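Side-chain contact in copper-transporting ATPase PAA2, chloroplastic (Arabidopsis thaliana, PDB 5LBK), which uses ATP hydrolysis to move copper across the chloroplast thylakoid membrane, the present chain being its nucleotide-binding domain: residues His33-Ala38 and Thr117-Gly122. Sequence-based numbering, arbitrary orientation.
Sequences HPIAKA and TVVYVG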
loop_
_atom_site.group_PDB
_atom_site.type_symbol
_atom_site.label_atom_id
_atom_site.label_comp_id
_atom_site.label_asym_id
_atom_site.label_seq_id
_atom_site.Cartn_x
_atom_site.Cartn_y
_atom_site.Cartn_z
ATOM N N HIS A 33 -3.233 11.712 -8.163
ATOM C CA HIS A 33 -3.653 10.809 -9.221
ATOM C C HIS A 33 -4.917 10.072 -8.803
ATOM O O HIS A 33 -5.070 9.733 -7.627
ATOM C CB HIS A 33 -2.532 9.822 -9.543
ATOM C CG HIS A 33 -1.296 10.500 -10.058
ATOM N ND1 HIS A 33 -0.591 11.423 -9.313
ATOM C CD2 HIS A 33 -0.682 10.443 -11.264
ATOM C CE1 HIS A 33 0.418 11.886 -10.028
ATOM N NE2 HIS A 33 0.388 11.306 -11.215
ATOM N N PRO A 34 -5.844 9.841 -9.736
ATOM C CA PRO A 34 -7.168 9.337 -9.336
ATOM C C PRO A 34 -7.113 8.088 -8.462
ATOM O O PRO A 34 -7.932 7.929 -7.548
ATOM C CB PRO A 34 -7.844 9.069 -10.687
ATOM C CG PRO A 34 -7.227 10.036 -11.620
ATOM C CD PRO A 34 -5.793 10.173 -11.175
ATOM N N ILE A 35 -6.157 7.201 -8.715
ATOM C CA ILE A 35 -6.038 5.988 -7.912
ATOM C C ILE A 35 -5.660 6.336 -6.478
ATOM O O ILE A 35 -6.261 5.845 -5.517
ATOM C CB ILE A 35 -5.010 5.035 -8.547
ATOM C CG1 ILE A 35 -5.556 4.488 -9.870
ATOM C CG2 ILE A 35 -4.675 3.912 -7.586
ATOM C CD1 ILE A 35 -4.566 3.640 -10.656
ATOM N N ALA A 36 -4.645 7.181 -6.315
ATOM C CA ALA A 36 -4.227 7.577 -4.979
ATOM C C ALA A 36 -5.360 8.279 -4.250
ATOM O O ALA A 36 -5.590 8.038 -3.056
ATOM C CB ALA A 36 -3.005 8.488 -5.081
ATOM N N LYS A 37 -6.091 9.136 -4.969
ATOM C CA LYS A 37 -7.258 9.799 -4.404
ATOM C C LYS A 37 -8.273 8.785 -3.899
ATOM O O LYS A 37 -8.923 9.008 -2.873
ATOM C CB LYS A 37 -7.912 10.697 -5.452
ATOM C CG LYS A 37 -7.214 12.030 -5.704
ATOM C CD LYS A 37 -7.065 12.830 -4.419
ATOM C CE LYS A 37 -7.175 14.310 -4.656
ATOM N NZ LYS A 37 -6.187 14.783 -5.661
ATOM N N ALA A 38 -8.421 7.665 -4.607
ATOM C CA ALA A 38 -9.411 6.670 -4.202
ATOM C C ALA A 38 -8.995 5.983 -2.912
ATOM O O ALA A 38 -9.832 5.759 -2.031
ATOM C CB ALA A 38 -9.618 5.639 -5.309
ATOM N N THR A 117 -6.870 -2.228 -11.289
ATOM C CA THR A 117 -5.461 -2.095 -10.921
ATOM C C THR A 117 -5.224 -2.561 -9.485
ATOM O O THR A 117 -6.130 -2.495 -8.646
ATOM C CB THR A 117 -5.021 -0.632 -11.032
ATOM O OG1 THR A 117 -5.528 -0.083 -12.255
ATOM C CG2 THR A 117 -3.472 -0.494 -10.975
ATOM N N VAL A 118 -3.991 -2.999 -9.192
ATOM C CA VAL A 118 -3.601 -3.381 -7.836
ATOM C C VAL A 118 -2.417 -2.510 -7.435
ATOM O O VAL A 118 -1.404 -2.421 -8.160
ATOM C CB VAL A 118 -3.237 -4.875 -7.706
ATOM C CG1 VAL A 118 -2.815 -5.205 -6.240
ATOM C CG2 VAL A 118 -4.425 -5.763 -8.130
ATOM N N VAL A 119 -2.532 -1.905 -6.267
ATOM C CA VAL A 119 -1.476 -1.086 -5.674
ATOM C C VAL A 119 -0.908 -1.832 -4.477
ATOM O O VAL A 119 -1.676 -2.249 -3.589
ATOM C CB VAL A 119 -2.064 0.261 -5.221
ATOM C CG1 VAL A 119 -1.003 1.121 -4.622
ATOM C CG2 VAL A 119 -2.784 0.921 -6.393
ATOM N N TYR A 120 0.382 -2.156 -4.517
ATOM C CA TYR A 120 0.946 -2.920 -3.409
ATOM C C TYR A 120 1.456 -2.040 -2.295
ATOM O O TYR A 120 1.832 -0.889 -2.500
ATOM C CB TYR A 120 2.061 -3.833 -3.912
ATOM C CG TYR A 120 1.517 -4.971 -4.780
ATOM C CD1 TYR A 120 1.173 -4.750 -6.114
ATOM C CD2 TYR A 120 1.253 -6.218 -4.239
ATOM C CE1 TYR A 120 0.621 -5.745 -6.888
ATOM C CE2 TYR A 120 0.727 -7.210 -5.016
ATOM C CZ TYR A 120 0.424 -6.975 -6.321
ATOM O OH TYR A 120 -0.112 -7.980 -7.101
ATOM N N VAL A 121 1.483 -2.608 -1.112
ATOM C CA VAL A 121 1.924 -1.917 0.090
ATOM C C VAL A 121 3.032 -2.709 0.767
ATOM O O VAL A 121 2.863 -3.895 1.087
ATOM C CB VAL A 121 0.755 -1.676 1.056
ATOM C CG1 VAL A 121 1.192 -0.821 2.214
ATOM C CG2 VAL A 121 -0.367 -1.022 0.278
ATOM N N GLY A 122 4.164 -2.054 1.024
ATOM C CA GLY A 122 5.284 -2.705 1.668
ATOM C C GLY A 122 5.868 -1.887 2.805
ATOM O O GLY A 122 5.729 -0.668 2.841
#
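I35, in the first turn of helix 34-45, faces T117 and V119 of strand 117-123, and the CA atoms of I35 and T117, the nearest such pair, lie 8.6 Å apart, which leaves room for side chains between the backbones but for no backbone contact. H33 holds the N-cap position, and the bond from K37 N to H33 O (2.9 Å) closes the opening turn that presents I35. In the strand, T117 and V119 direct their CB atoms to the helix while V118, between them, turns to the other face, as beta alternation requires.

Two branches of I35 do the touching. CG2, anti to the backbone N (chi1 of CG1 -69°), meets V119 CG2 at 3.7 Å, methyl against methyl, and the two side chains run past each other in opposite senses. The other branch, with CD1 extended by a chi2 of 174°, reaches T117 OG1 at 4.2 Å; here the side chains cross nearly at right angles, and the distance fits loose van der Waals contact. I35 also touches I134, so it spans strands 117-123 and 127-134; V119 packs on V75 of strand 71-76.

The 103 Å² buried in total is small, grading from buried V119 to exposed T117. Helix 34-45 packs on one face and helix 91-102, which receives V118 and Y120, on the other: an antiparallel sheet flanked by helices on both faces, as in the nucleotide-binding domains of P1B-type ATPases.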